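Ethylbenzene dehydrogenase beta-subunit (PDB 2IVF) is an iron-sulfur subunit of the ferredoxin-like, multi-cluster type that carries three iron/sulfur clusters (SF4) and one fe3-s4 cluster and borders a heme. Local coordinates at residues Arg17-Val22 and Arg235-Leu240; Glu182-His187 and Ser205-Lys210; Gly221-Cys226 and Asp339-Phe344. All coordinates share one frame; numbering follows the deposited sequence.

Overall arrangement
Interactions 1 and 3 are neighbours, their centres about 9 Å apart, and both involve strand 235-239: it pairs with strand 19-24 in interaction 1, while Phe237 N lies 2.9 Å from Arg340 O of interaction 3, a probable hydrogen bond. Interaction 2 sits apart, about 27 Å and 28 Å from them, centre to centre. All three contacts are largely buried, but interaction 2 lies farthest from the centre of the chain and meets a heme and other subunits. Chemistry follows place: regular backbone hydrogen bonds and a layered stack in interaction 1, an iron-bound cysteine sulfur and heme propionates in interaction 2, and apolar packing without a direct hydrogen bond in interaction 3.

Interaction 1 (Arg17-Val22 and Arg235-Leu240); sequences RQLVTV and RAFGYL. With SF4 (iron/sulfur cluster), chain T.
Strand 19-22 and strand 235-239 pair antiparallel (axes 4.6 Å apart, 165°) in a largely buried part of the subunit, the latter outermost, within this chain, in a mixed sheet; Arg17, Gln18 and Leu240 continue the contact in the flanking loops. Val20 with Gly238 and Val22 with Ala236 are hydrogen-bonded pairs; Leu19 with Tyr239 and Thr21 with Phe237 are non-hydrogen-bonded ones. Beyond the strand, Leu240 N reaches Gln18 O at 3.0 Å.

On the face of Leu19, Thr21, Phe237 and Tyr239, the tyrosine ring is the middle layer of a sandwich. Over one side lies the Arg17 guanidinium, its plane 18° from the ring and its CZ 3.9 Å from the Tyr239 ring centroid, a cation-pi stack. A bend at chi3 (73°) folds the arginine over the ring, and Asp241 holds NH2 by a salt bridge. Over the other side Leu19 CD2 stands 3.6 Å from the Tyr239 centroid, a CH-pi contact, and the same methyl is 3.8 Å from Phe237 CZ. On the face of Val20, Val22 and Ala236, Val20 CG1 packs on Leu240 CB, and helix 246-253 touches both valines.

At the far end the Arg235 guanidinium turns its edge to an iron/sulfur cluster, NE 3.3 Å from sulfur S4, while Asn227 and Asn54 bind its terminal nitrogens. Such pairing of distant strands beside a cubane is consistent with a bacterial-ferredoxin-like cluster domain.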
loop_
_atom_site.group_PDB
_atom_site.type_symbol
_atom_site.label_atom_id
_atom_site.label_comp_id
_atom_site.label_asym_id
_atom_site.label_seq_id
_atom_site.Cartn_x
_atom_site.Cartn_y
_atom_site.Cartn_z
ATOM N N ARG B 17 -10.008 -17.608 32.290
ATOM C CA ARG B 17 -9.107 -17.828 31.190
ATOM C C ARG B 17 -8.741 -16.480 30.599
ATOM O O ARG B 17 -9.361 -15.454 30.886
ATOM C CB ARG B 17 -9.772 -18.691 30.116
ATOM C CG ARG B 17 -10.388 -19.963 30.658
ATOM C CD ARG B 17 -10.995 -20.784 29.528
ATOM N NE ARG B 17 -9.975 -21.404 28.700
ATOM C CZ ARG B 17 -10.239 -22.184 27.654
ATOM N NH1 ARG B 17 -11.489 -22.423 27.294
ATOM N NH2 ARG B 17 -9.249 -22.714 26.944
ATOM N N GLN B 18 -7.742 -16.498 29.751
ATOM C CA GLN B 18 -7.208 -15.289 29.185
ATOM C C GLN B 18 -6.964 -15.496 27.705
ATOM O O GLN B 18 -6.143 -16.344 27.327
ATOM C CB GLN B 18 -5.883 -14.959 29.841
ATOM C CG GLN B 18 -5.234 -13.695 29.334
ATOM C CD GLN B 18 -6.037 -12.438 29.629
ATOM O OE1 GLN B 18 -6.344 -12.142 30.787
ATOM N NE2 GLN B 18 -6.369 -11.675 28.582
ATOM N N LEU B 19 -7.668 -14.712 26.904
ATOM C CA LEU B 19 -7.383 -14.608 25.494
ATOM C C LEU B 19 -6.095 -13.858 25.294
ATOM O O LEU B 19 -5.858 -12.845 25.923
ATOM C CB LEU B 19 -8.538 -13.924 24.758
ATOM C CG LEU B 19 -9.830 -14.754 24.596
ATOM C CD1 LEU B 19 -11.027 -13.959 23.996
ATOM C CD2 LEU B 19 -9.547 -15.967 23.744
ATOM N N VAL B 20 -5.263 -14.385 24.416
ATOM C CA VAL B 20 -3.988 -13.779 24.088
ATOM C C VAL B 20 -3.755 -13.771 22.599
ATOM O O VAL B 20 -4.339 -14.569 21.836
ATOM C CB VAL B 20 -2.804 -14.470 24.775
ATOM C CG1 VAL B 20 -3.071 -14.677 26.313
ATOM C CG2 VAL B 20 -2.469 -15.719 24.100
ATOM N N THR B 21 -2.929 -12.799 22.189
ATOM C CA THR B 21 -2.473 -12.704 20.842
ATOM C C THR B 21 -0.953 -12.785 20.867
ATOM O O THR B 21 -0.285 -12.256 21.762
ATOM C CB THR B 21 -2.896 -11.366 20.188
ATOM O OG1 THR B 21 -4.333 -11.334 19.969
ATOM C CG2 THR B 21 -2.178 -11.198 18.838
ATOM N N VAL B 22 -0.411 -13.478 19.905
ATOM C CA VAL B 22 1.018 -13.460 19.649
ATOM C C VAL B 22 1.221 -12.717 18.324
ATOM O O VAL B 22 0.503 -12.952 17.341
ATOM C CB VAL B 22 1.602 -14.868 19.530
ATOM C CG1 VAL B 22 3.009 -14.847 18.901
ATOM C CG2 VAL B 22 1.598 -15.538 20.926
ATOM N N ARG B 235 -0.002 -13.163 13.104
ATOM C CA ARG B 235 -0.810 -13.117 14.294
ATOM C C ARG B 235 -1.311 -14.508 14.669
ATOM O O ARG B 235 -1.788 -15.238 13.828
ATOM C CB ARG B 235 -2.032 -12.270 14.025
ATOM C CG ARG B 235 -1.813 -10.843 13.592
ATOM C CD ARG B 235 -1.272 -10.054 14.676
ATOM N NE ARG B 235 -1.303 -8.646 14.344
ATOM C CZ ARG B 235 -2.139 -7.742 14.871
ATOM N NH1 ARG B 235 -3.063 -8.068 15.748
ATOM N NH2 ARG B 235 -2.028 -6.478 14.505
ATOM N N ALA B 236 -1.199 -14.877 15.926
ATOM C CA ALA B 236 -1.900 -16.025 16.435
ATOM C C ALA B 236 -2.745 -15.612 17.623
ATOM O O ALA B 236 -2.469 -14.618 18.304
ATOM C CB ALA B 236 -0.889 -17.161 16.832
ATOM N N PHE B 237 -3.774 -16.405 17.881
ATOM C CA PHE B 237 -4.803 -15.997 18.791
ATOM C C PHE B 237 -5.333 -17.233 19.489
ATOM O O PHE B 237 -5.454 -18.300 18.886
ATOM C CB PHE B 237 -5.972 -15.362 18.024
ATOM C CG PHE B 237 -7.085 -14.868 18.917
ATOM C CD1 PHE B 237 -6.842 -13.900 19.858
ATOM C CD2 PHE B 237 -8.389 -15.366 18.802
ATOM C CE1 PHE B 237 -7.884 -13.431 20.683
ATOM C CE2 PHE B 237 -9.422 -14.889 19.600
ATOM C CZ PHE B 237 -9.177 -13.944 20.538
ATOM N N GLY B 238 -5.682 -17.075 20.753
ATOM C CA GLY B 238 -6.347 -18.149 21.450
ATOM C C GLY B 238 -6.271 -17.990 22.940
ATOM O O GLY B 238 -5.818 -16.970 23.412
ATOM N N TYR B 239 -6.673 -19.036 23.656
ATOM C CA TYR B 239 -6.595 -19.068 25.118
ATOM C C TYR B 239 -5.213 -19.526 25.553
ATOM O O TYR B 239 -4.711 -20.560 25.107
ATOM C CB TYR B 239 -7.612 -20.004 25.695
ATOM C CG TYR B 239 -9.030 -19.535 25.505
ATOM C CD1 TYR B 239 -9.572 -18.505 26.299
ATOM C CD2 TYR B 239 -9.832 -20.103 24.549
ATOM C CE1 TYR B 239 -10.889 -18.096 26.132
ATOM C CE2 TYR B 239 -11.149 -19.712 24.395
ATOM C CZ TYR B 239 -11.669 -18.729 25.179
ATOM O OH TYR B 239 -12.972 -18.361 24.960
ATOM N N LEU B 240 -4.627 -18.782 26.476
ATOM C CA LEU B 240 -3.282 -19.076 26.928
ATOM C C LEU B 240 -3.162 -20.493 27.566
ATOM O O LEU B 240 -2.087 -21.118 27.497
ATOM C CB LEU B 240 -2.823 -17.986 27.904
ATOM C CG LEU B 240 -1.397 -18.036 28.424
ATOM C CD1 LEU B 240 -0.410 -17.811 27.340
ATOM C CD2 LEU B 240 -1.216 -17.009 29.490
HETATM FE FE1 SF4 T . 1.891 -6.339 10.444
HETATM FE FE2 SF4 T . -0.722 -5.597 10.817
HETATM FE FE3 SF4 T . -0.070 -8.035 9.885
HETATM FE FE4 SF4 T . 0.256 -5.933 8.217
HETATM S S1 SF4 T . -1.703 -6.668 9.056
HETATM S S2 SF4 T . 1.717 -7.663 8.572
HETATM S S3 SF4 T . 0.909 -4.379 9.759
HETATM S S4 SF4 T . 0.439 -7.175 11.975
#

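Interaction 2 (Glu182-His187 and Ser205-Lys210). With F3S (Fe3-s4 cluster), chain R; HEM (protoporphyrin IX containing Fe), chain X; GOL (glycerol), chain V.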
loop_
_atom_site.group_PDB
_atom_site.type_symbol
_atom_site.label_atom_id
_atom_site.label_comp_id
_atom_site.label_asym_id
_atom_site.label_seq_id
_atom_site.Cartn_x
_atom_site.Cartn_y
_atom_site.Cartn_z
ATOM N N GLU B 182 -22.120 2.730 29.542
ATOM C CA GLU B 182 -23.220 3.360 30.270
ATOM C C GLU B 182 -22.779 4.013 31.580
ATOM O O GLU B 182 -23.356 5.006 32.002
ATOM C CB GLU B 182 -24.310 2.333 30.611
ATOM C CG GLU B 182 -24.948 1.714 29.393
ATOM C CD GLU B 182 -26.114 0.764 29.706
ATOM O OE1 GLU B 182 -26.481 0.595 30.903
ATOM O OE2 GLU B 182 -26.678 0.203 28.723
ATOM N N ARG B 183 -21.809 3.419 32.257
ATOM C CA ARG B 183 -21.356 3.906 33.564
ATOM C C ARG B 183 -20.210 4.925 33.401
ATOM O O ARG B 183 -20.012 5.778 34.260
ATOM C CB ARG B 183 -20.915 2.697 34.390
ATOM C CG ARG B 183 -20.498 2.919 35.835
ATOM C CD ARG B 183 -20.528 1.559 36.652
ATOM N NE ARG B 183 -19.939 0.423 35.892
ATOM C CZ ARG B 183 -20.377 -0.850 35.903
ATOM N NH1 ARG B 183 -21.447 -1.200 36.620
ATOM N NH2 ARG B 183 -19.746 -1.780 35.178
ATOM N N CYS B 184 -19.460 4.824 32.301
ATOM C CA CYS B 184 -18.307 5.703 32.052
ATOM C C CYS B 184 -18.740 7.170 32.037
ATOM O O CYS B 184 -19.726 7.532 31.398
ATOM C CB CYS B 184 -17.609 5.373 30.734
ATOM S SG CYS B 184 -16.135 6.403 30.435
ATOM N N LYS B 185 -17.993 7.990 32.778
ATOM C CA LYS B 185 -18.261 9.422 32.911
ATOM C C LYS B 185 -17.180 10.238 32.205
ATOM O O LYS B 185 -17.176 11.443 32.322
ATOM C CB LYS B 185 -18.271 9.782 34.376
ATOM C CG LYS B 185 -19.375 9.087 35.156
ATOM C CD LYS B 185 -19.284 9.472 36.589
ATOM C CE LYS B 185 -20.344 8.824 37.433
ATOM N NZ LYS B 185 -20.327 9.453 38.771
ATOM N N GLY B 186 -16.216 9.578 31.566
ATOM C CA GLY B 186 -15.140 10.268 30.865
ATOM C C GLY B 186 -14.129 10.943 31.803
ATOM O O GLY B 186 -13.500 11.947 31.444
ATOM N N HIS B 187 -13.976 10.423 33.026
ATOM C CA HIS B 187 -12.993 10.984 33.950
ATOM C C HIS B 187 -11.559 10.881 33.422
ATOM O O HIS B 187 -10.693 11.685 33.756
ATOM C CB HIS B 187 -13.067 10.299 35.321
ATOM C CG HIS B 187 -14.348 10.508 36.062
ATOM N ND1 HIS B 187 -15.099 11.668 35.978
ATOM C CD2 HIS B 187 -14.953 9.735 37.003
ATOM C CE1 HIS B 187 -16.130 11.572 36.801
ATOM N NE2 HIS B 187 -16.058 10.418 37.445
ATOM N N SER B 205 -19.211 11.114 22.831
ATOM C CA SER B 205 -19.898 10.475 23.956
ATOM C C SER B 205 -19.402 10.985 25.305
ATOM O O SER B 205 -20.106 10.870 26.295
ATOM C CB SER B 205 -19.698 8.963 23.901
ATOM O OG SER B 205 -18.310 8.631 23.913
ATOM N N GLN B 206 -18.187 11.499 25.341
ATOM C CA GLN B 206 -17.520 11.862 26.580
ATOM C C GLN B 206 -17.350 10.658 27.482
ATOM O O GLN B 206 -17.464 10.728 28.696
ATOM C CB GLN B 206 -18.233 13.015 27.252
ATOM C CG GLN B 206 -18.072 14.308 26.452
ATOM C CD GLN B 206 -18.817 15.447 27.068
ATOM O OE1 GLN B 206 -18.347 16.057 28.025
ATOM N NE2 GLN B 206 -20.014 15.738 26.536
ATOM N N THR B 207 -17.074 9.534 26.844
ATOM C CA THR B 207 -16.652 8.326 27.533
ATOM C C THR B 207 -15.335 7.981 26.872
ATOM O O THR B 207 -14.951 8.608 25.874
ATOM C CB THR B 207 -17.634 7.143 27.294
ATOM O OG1 THR B 207 -17.650 6.843 25.886
ATOM C CG2 THR B 207 -19.058 7.446 27.826
ATOM N N SER B 208 -14.634 7.046 27.485
ATOM C CA SER B 208 -13.461 6.463 26.896
ATOM C C SER B 208 -13.769 5.068 26.337
ATOM O O SER B 208 -14.641 4.338 26.817
ATOM C CB SER B 208 -12.321 6.421 27.913
ATOM O OG SER B 208 -11.915 7.744 28.270
ATOM N N GLU B 209 -13.053 4.752 25.269
ATOM C CA GLU B 209 -13.218 3.516 24.573
ATOM C C GLU B 209 -11.856 2.873 24.347
ATOM O O GLU B 209 -10.813 3.504 24.491
ATOM C CB GLU B 209 -13.875 3.769 23.242
ATOM C CG GLU B 209 -15.265 4.361 23.354
ATOM C CD GLU B 209 -16.062 4.152 22.117
ATOM O OE1 GLU B 209 -16.284 2.980 21.730
ATOM O OE2 GLU B 209 -16.513 5.154 21.547
ATOM N N LYS B 210 -11.897 1.615 23.938
ATOM C CA LYS B 210 -10.709 0.825 23.798
ATOM C C LYS B 210 -11.031 -0.453 23.015
ATOM O O LYS B 210 -12.186 -0.828 22.812
ATOM C CB LYS B 210 -10.217 0.439 25.216
ATOM C CG LYS B 210 -11.127 -0.513 25.950
ATOM C CD LYS B 210 -10.590 -0.917 27.297
ATOM C CE LYS B 210 -9.400 -1.835 27.257
ATOM N NZ LYS B 210 -9.648 -3.027 26.391
HETATM FE FE1 F3S R . -14.572 6.349 32.122
HETATM FE FE3 F3S R . -13.528 5.651 34.463
HETATM FE FE4 F3S R . -11.928 6.082 32.497
HETATM S S1 F3S R . -15.226 7.073 34.092
HETATM S S2 F3S R . -12.970 7.562 31.169
HETATM S S3 F3S R . -13.501 4.531 32.604
HETATM S S4 F3S R . -11.568 6.700 34.595
HETATM C CHA HEM X . -17.623 12.657 42.190
HETATM C CHB HEM X . -19.786 16.368 44.412
HETATM C CHC HEM X . -16.797 16.058 48.214
HETATM C CHD HEM X . -14.538 12.452 45.898
HETATM C C1A HEM X . -18.468 13.685 42.493
HETATM C C2A HEM X . -19.568 14.111 41.679
HETATM C C3A HEM X . -20.174 15.135 42.299
HETATM C C4A HEM X . -19.458 15.385 43.515
HETATM C CMA HEM X . -21.401 15.932 41.815
HETATM C CAA HEM X . -19.944 13.446 40.338
HETATM C CBA HEM X . -19.023 13.930 39.237
HETATM C CGA HEM X . -19.457 13.264 37.966
HETATM O O1A HEM X . -20.434 12.465 37.973
HETATM O O2A HEM X . -18.819 13.538 36.934
HETATM C C1B HEM X . -19.152 16.643 45.596
HETATM C C2B HEM X . -19.465 17.742 46.480
HETATM C C3B HEM X . -18.645 17.659 47.533
HETATM C C4B HEM X . -17.791 16.505 47.357
HETATM C CMB HEM X . -20.542 18.808 46.188
HETATM C CAB HEM X . -18.574 18.617 48.728
HETATM C CBB HEM X . -18.308 18.192 49.958
HETATM C C1C HEM X . -15.886 15.086 47.890
HETATM C C2C HEM X . -14.649 14.813 48.592
HETATM C C3C HEM X . -14.037 13.811 47.915
HETATM C C4C HEM X . -14.857 13.467 46.776
HETATM C CMC HEM X . -14.183 15.524 49.887
HETATM C CAC HEM X . -12.708 13.089 48.214
HETATM C CBC HEM X . -12.315 12.862 49.466
HETATM C C1D HEM X . -15.168 12.158 44.735
HETATM C C2D HEM X . -14.760 11.070 43.881
HETATM C C3D HEM X . -15.740 11.136 42.709
HETATM C C4D HEM X . -16.601 12.258 42.990
HETATM C CMD HEM X . -13.601 10.069 44.144
HETATM C CAD HEM X . -15.845 10.248 41.468
HETATM C CBD HEM X . -16.920 9.201 41.713
HETATM C CGD HEM X . -17.673 8.869 40.466
HETATM O O1D HEM X . -18.304 7.784 40.452
HETATM O O2D HEM X . -17.657 9.683 39.515
HETATM N NA HEM X . -18.422 14.480 43.613
HETATM N NB HEM X . -18.143 15.906 46.169
HETATM N NC HEM X . -15.987 14.256 46.778
HETATM N ND HEM X . -16.248 12.841 44.184
HETATM FE FE HEM X . -17.226 14.353 45.201
HETATM C C1 GOL V . -15.693 17.005 32.081
HETATM O O1 GOL V . -14.636 17.772 32.643
HETATM C C2 GOL V . -15.234 15.795 31.257
HETATM O O2 GOL V . -14.432 14.911 32.026
HETATM C C3 GOL V . -16.388 14.949 30.772
HETATM O O3 GOL V . -17.435 15.744 30.274
#
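The irregular loop 182-187 comes nearest segment 205-210 at Gly186 and Thr207, whose CA atoms are 4.1 Å apart. Gly186 has positive phi, and its CA comes within 3.2 Å of Gln206 O in a CA-H...O contact, a closeness that leaves little room for a side chain there.

Cys184 carries the contact. Its side chain sets out toward segment 205-210, and SG, anti to the backbone N (chi1 -178°), binds iron FE1 of the fe3-s4 cluster at 2.3 Å. Two amides also point at this sulfur: Ser208 N from across the contact, 3.4 Å from Cys184 SG with an N-H...S angle of 164°, and Gly186 N from within the loop. Thr207 lies alongside, its CB 3.6 Å from Cys184 SG, with CG2 against the cysteine CB; its OG1 is hydrogen-bonded to Gln181. Ser208 then brings OG to 3.1 Å from cluster sulfur S2.

Beyond the cysteine the loop faces the heme. His187 NE2 donates a nearly straight bond (171°) to propionate oxygen O2D, while the extended Lys185 chain, passing with its CB over one face of the His187 ring, carries NZ to within 2.8 Å of the same O2D. Lys185 NZ also bonds O1A of the second propionate and the backbone of a neighbouring subunit. A glycerol, probably from the crystallisation liquor, donates from O2 to Gly186 O.

Two N-H groups on an iron-bound thiolate probably stabilise its negative charge and could shift the cluster potential. The loop thus links cluster and heme: it ligates a cluster iron through Cys184 and holds the heme propionates through Lys185 and His187.

Interaction 3 (Gly221-Cys226 and Asp339-Phe344). With SF4 (iron/sulfur cluster), chain U; GOL (glycerol), chain O.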
loop_
_atom_site.group_PDB
_atom_site.type_symbol
_atom_site.label_atom_id
_atom_site.label_comp_id
_atom_site.label_asym_id
_atom_site.label_seq_id
_atom_site.Cartn_x
_atom_site.Cartn_y
_atom_site.Cartn_z
ATOM N N GLY B 221 -17.291 -17.373 17.805
ATOM C CA GLY B 221 -16.204 -18.256 17.361
ATOM C C GLY B 221 -15.426 -17.699 16.194
ATOM O O GLY B 221 -14.665 -18.435 15.550
ATOM N N ILE B 222 -15.609 -16.406 15.929
ATOM C CA ILE B 222 -14.949 -15.699 14.802
ATOM C C ILE B 222 -13.734 -14.958 15.378
ATOM O O ILE B 222 -13.861 -14.216 16.339
ATOM C CB ILE B 222 -15.844 -14.646 14.145
ATOM C CG1 ILE B 222 -17.210 -15.227 13.709
ATOM C CG2 ILE B 222 -15.124 -14.015 12.952
ATOM C CD1 ILE B 222 -18.227 -14.126 13.302
ATOM N N ALA B 223 -12.562 -15.194 14.812
ATOM C CA ALA B 223 -11.324 -14.561 15.300
ATOM C C ALA B 223 -11.463 -13.038 15.242
ATOM O O ALA B 223 -12.188 -12.513 14.394
ATOM C CB ALA B 223 -10.139 -15.045 14.429
ATOM N N ASN B 224 -10.785 -12.344 16.135
ATOM C CA ASN B 224 -10.765 -10.888 16.093
ATOM C C ASN B 224 -10.168 -10.403 14.797
ATOM O O ASN B 224 -9.298 -11.054 14.229
ATOM C CB ASN B 224 -10.024 -10.346 17.288
ATOM C CG ASN B 224 -8.607 -10.860 17.375
ATOM O OD1 ASN B 224 -8.380 -12.054 17.296
ATOM N ND2 ASN B 224 -7.652 -9.953 17.582
ATOM N N ALA B 225 -10.634 -9.251 14.325
ATOM C CA ALA B 225 -10.407 -8.823 12.949
ATOM C C ALA B 225 -8.919 -8.511 12.673
ATOM O O ALA B 225 -8.385 -8.770 11.566
ATOM C CB ALA B 225 -11.288 -7.593 12.646
ATOM N N CYS B 226 -8.251 -7.900 13.637
ATOM C CA CYS B 226 -6.852 -7.490 13.411
ATOM C C CYS B 226 -5.921 -8.685 13.294
ATOM O O CYS B 226 -4.893 -8.621 12.618
ATOM C CB CYS B 226 -6.408 -6.469 14.458
ATOM S SG CYS B 226 -6.482 -7.132 16.118
ATOM N N ASP B 339 -4.977 -22.551 11.493
ATOM C CA ASP B 339 -4.410 -23.139 12.726
ATOM C C ASP B 339 -3.843 -22.065 13.663
ATOM O O ASP B 339 -3.526 -22.377 14.794
ATOM C CB ASP B 339 -3.254 -24.110 12.398
ATOM C CG ASP B 339 -3.729 -25.479 11.930
ATOM O OD1 ASP B 339 -4.907 -25.814 11.997
ATOM O OD2 ASP B 339 -2.875 -26.213 11.447
ATOM N N ARG B 340 -3.688 -20.836 13.185
ATOM C CA ARG B 340 -3.135 -19.752 14.017
ATOM C C ARG B 340 -4.125 -19.242 15.052
ATOM O O ARG B 340 -3.737 -18.515 15.948
ATOM C CB ARG B 340 -2.695 -18.590 13.131
ATOM C CG ARG B 340 -1.580 -19.017 12.176
ATOM C CD ARG B 340 -0.827 -17.917 11.543
ATOM N NE ARG B 340 -0.044 -17.131 12.471
ATOM C CZ ARG B 340 1.276 -17.207 12.673
ATOM N NH1 ARG B 340 2.034 -18.103 12.062
ATOM N NH2 ARG B 340 1.829 -16.395 13.533
ATOM N N PHE B 341 -5.397 -19.636 14.953
ATOM C CA PHE B 341 -6.453 -18.908 15.678
ATOM C C PHE B 341 -7.076 -19.597 16.833
ATOM O O PHE B 341 -8.096 -19.176 17.289
ATOM C CB PHE B 341 -7.505 -18.432 14.706
ATOM C CG PHE B 341 -6.916 -17.573 13.620
ATOM C CD1 PHE B 341 -6.543 -16.279 13.888
ATOM C CD2 PHE B 341 -6.634 -18.099 12.388
ATOM C CE1 PHE B 341 -5.951 -15.491 12.936
ATOM C CE2 PHE B 341 -6.045 -17.297 11.395
ATOM C CZ PHE B 341 -5.691 -16.007 11.674
ATOM N N GLY B 342 -6.489 -20.680 17.293
ATOM C CA GLY B 342 -6.856 -21.207 18.594
ATOM C C GLY B 342 -8.286 -21.697 18.685
ATOM O O GLY B 342 -8.903 -21.595 19.760
ATOM N N GLY B 343 -8.806 -22.198 17.566
ATOM C CA GLY B 343 -10.186 -22.650 17.445
ATOM C C GLY B 343 -11.213 -21.596 17.082
ATOM O O GLY B 343 -12.370 -21.930 16.814
ATOM N N PHE B 344 -10.808 -20.347 17.055
ATOM C CA PHE B 344 -11.654 -19.239 16.534
ATOM C C PHE B 344 -11.657 -19.236 15.036
ATOM O O PHE B 344 -11.050 -18.390 14.391
ATOM C CB PHE B 344 -11.191 -17.919 17.116
ATOM C CG PHE B 344 -11.480 -17.838 18.597
ATOM C CD1 PHE B 344 -12.703 -17.329 19.064
ATOM C CD2 PHE B 344 -10.559 -18.319 19.502
ATOM C CE1 PHE B 344 -12.964 -17.272 20.415
ATOM C CE2 PHE B 344 -10.805 -18.280 20.876
ATOM C CZ PHE B 344 -12.001 -17.748 21.343
HETATM FE FE1 SF4 U . -9.170 -5.021 19.411
HETATM FE FE2 SF4 U . -9.764 -3.779 17.172
HETATM FE FE3 SF4 U . -8.158 -5.935 17.111
HETATM FE FE4 SF4 U . -10.783 -6.302 17.577
HETATM S S1 SF4 U . -9.844 -5.519 15.636
HETATM S S2 SF4 U . -9.085 -7.209 18.792
HETATM S S3 SF4 U . -11.307 -4.378 18.779
HETATM S S4 SF4 U . -7.723 -3.858 18.104
HETATM C C1 GOL O . -11.201 -17.304 11.474
HETATM O O1 GOL O . -12.398 -16.904 12.223
HETATM C C2 GOL O . -11.244 -17.843 10.012
HETATM O O2 GOL O . -10.791 -19.185 9.816
HETATM C C3 GOL O . -12.536 -17.959 9.266
HETATM O O3 GOL O . -12.174 -18.288 7.959
#
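Two non-regular backbones meet where a helix end faces a turn, Gly221 and Phe344 having CA atoms 4.7 Å apart. Gly221, at positive phi, is the C-prime residue of the Schellman motif ending the preceding helix, with Ile222 N bonded to Arg217 O and Gly221 N to Ile218 O. Opposite it, residues 341 to 344 form a type I' beta turn closed by Phe344 N to Phe341 O at 3.0 Å, with Gly342 and Gly343 in its two middle positions.

Both phenylalanines of the turn lean toward the 221-226 segment. Ala223 CB lies 3.8 Å from Phe341 CD1 and 4.1 Å from Phe344 CB. Phe344, with CG beside its backbone N (chi1 -69°), passes CD1 4.0 Å from Gly221 CA, and its ring goes on to meet Phe237 with planes at about 60°. Phe341 also makes an edge-to-face ring contact with Trp337.

No hydrogen bond joins the segments directly. A glycerol, probably from the crystallisation liquor, lies between them: Ala223 N donates to its O1 at 3.1 Å, and the same hydroxyl is close to Phe344 O.

The 221-226 segment next enters helix 225-228, part of the ferredoxin-like scaffold. Cys226 SG in the helix binds iron FE3 of an iron/sulfur cluster at 2.3 Å, and Asn224, at its N-cap position, brings ND2 to 3.3 Å from cluster sulfur S2. Just before the turn, in the 3-10 segment, Arg340 NE is hydrogen-bonded to Arg235 O.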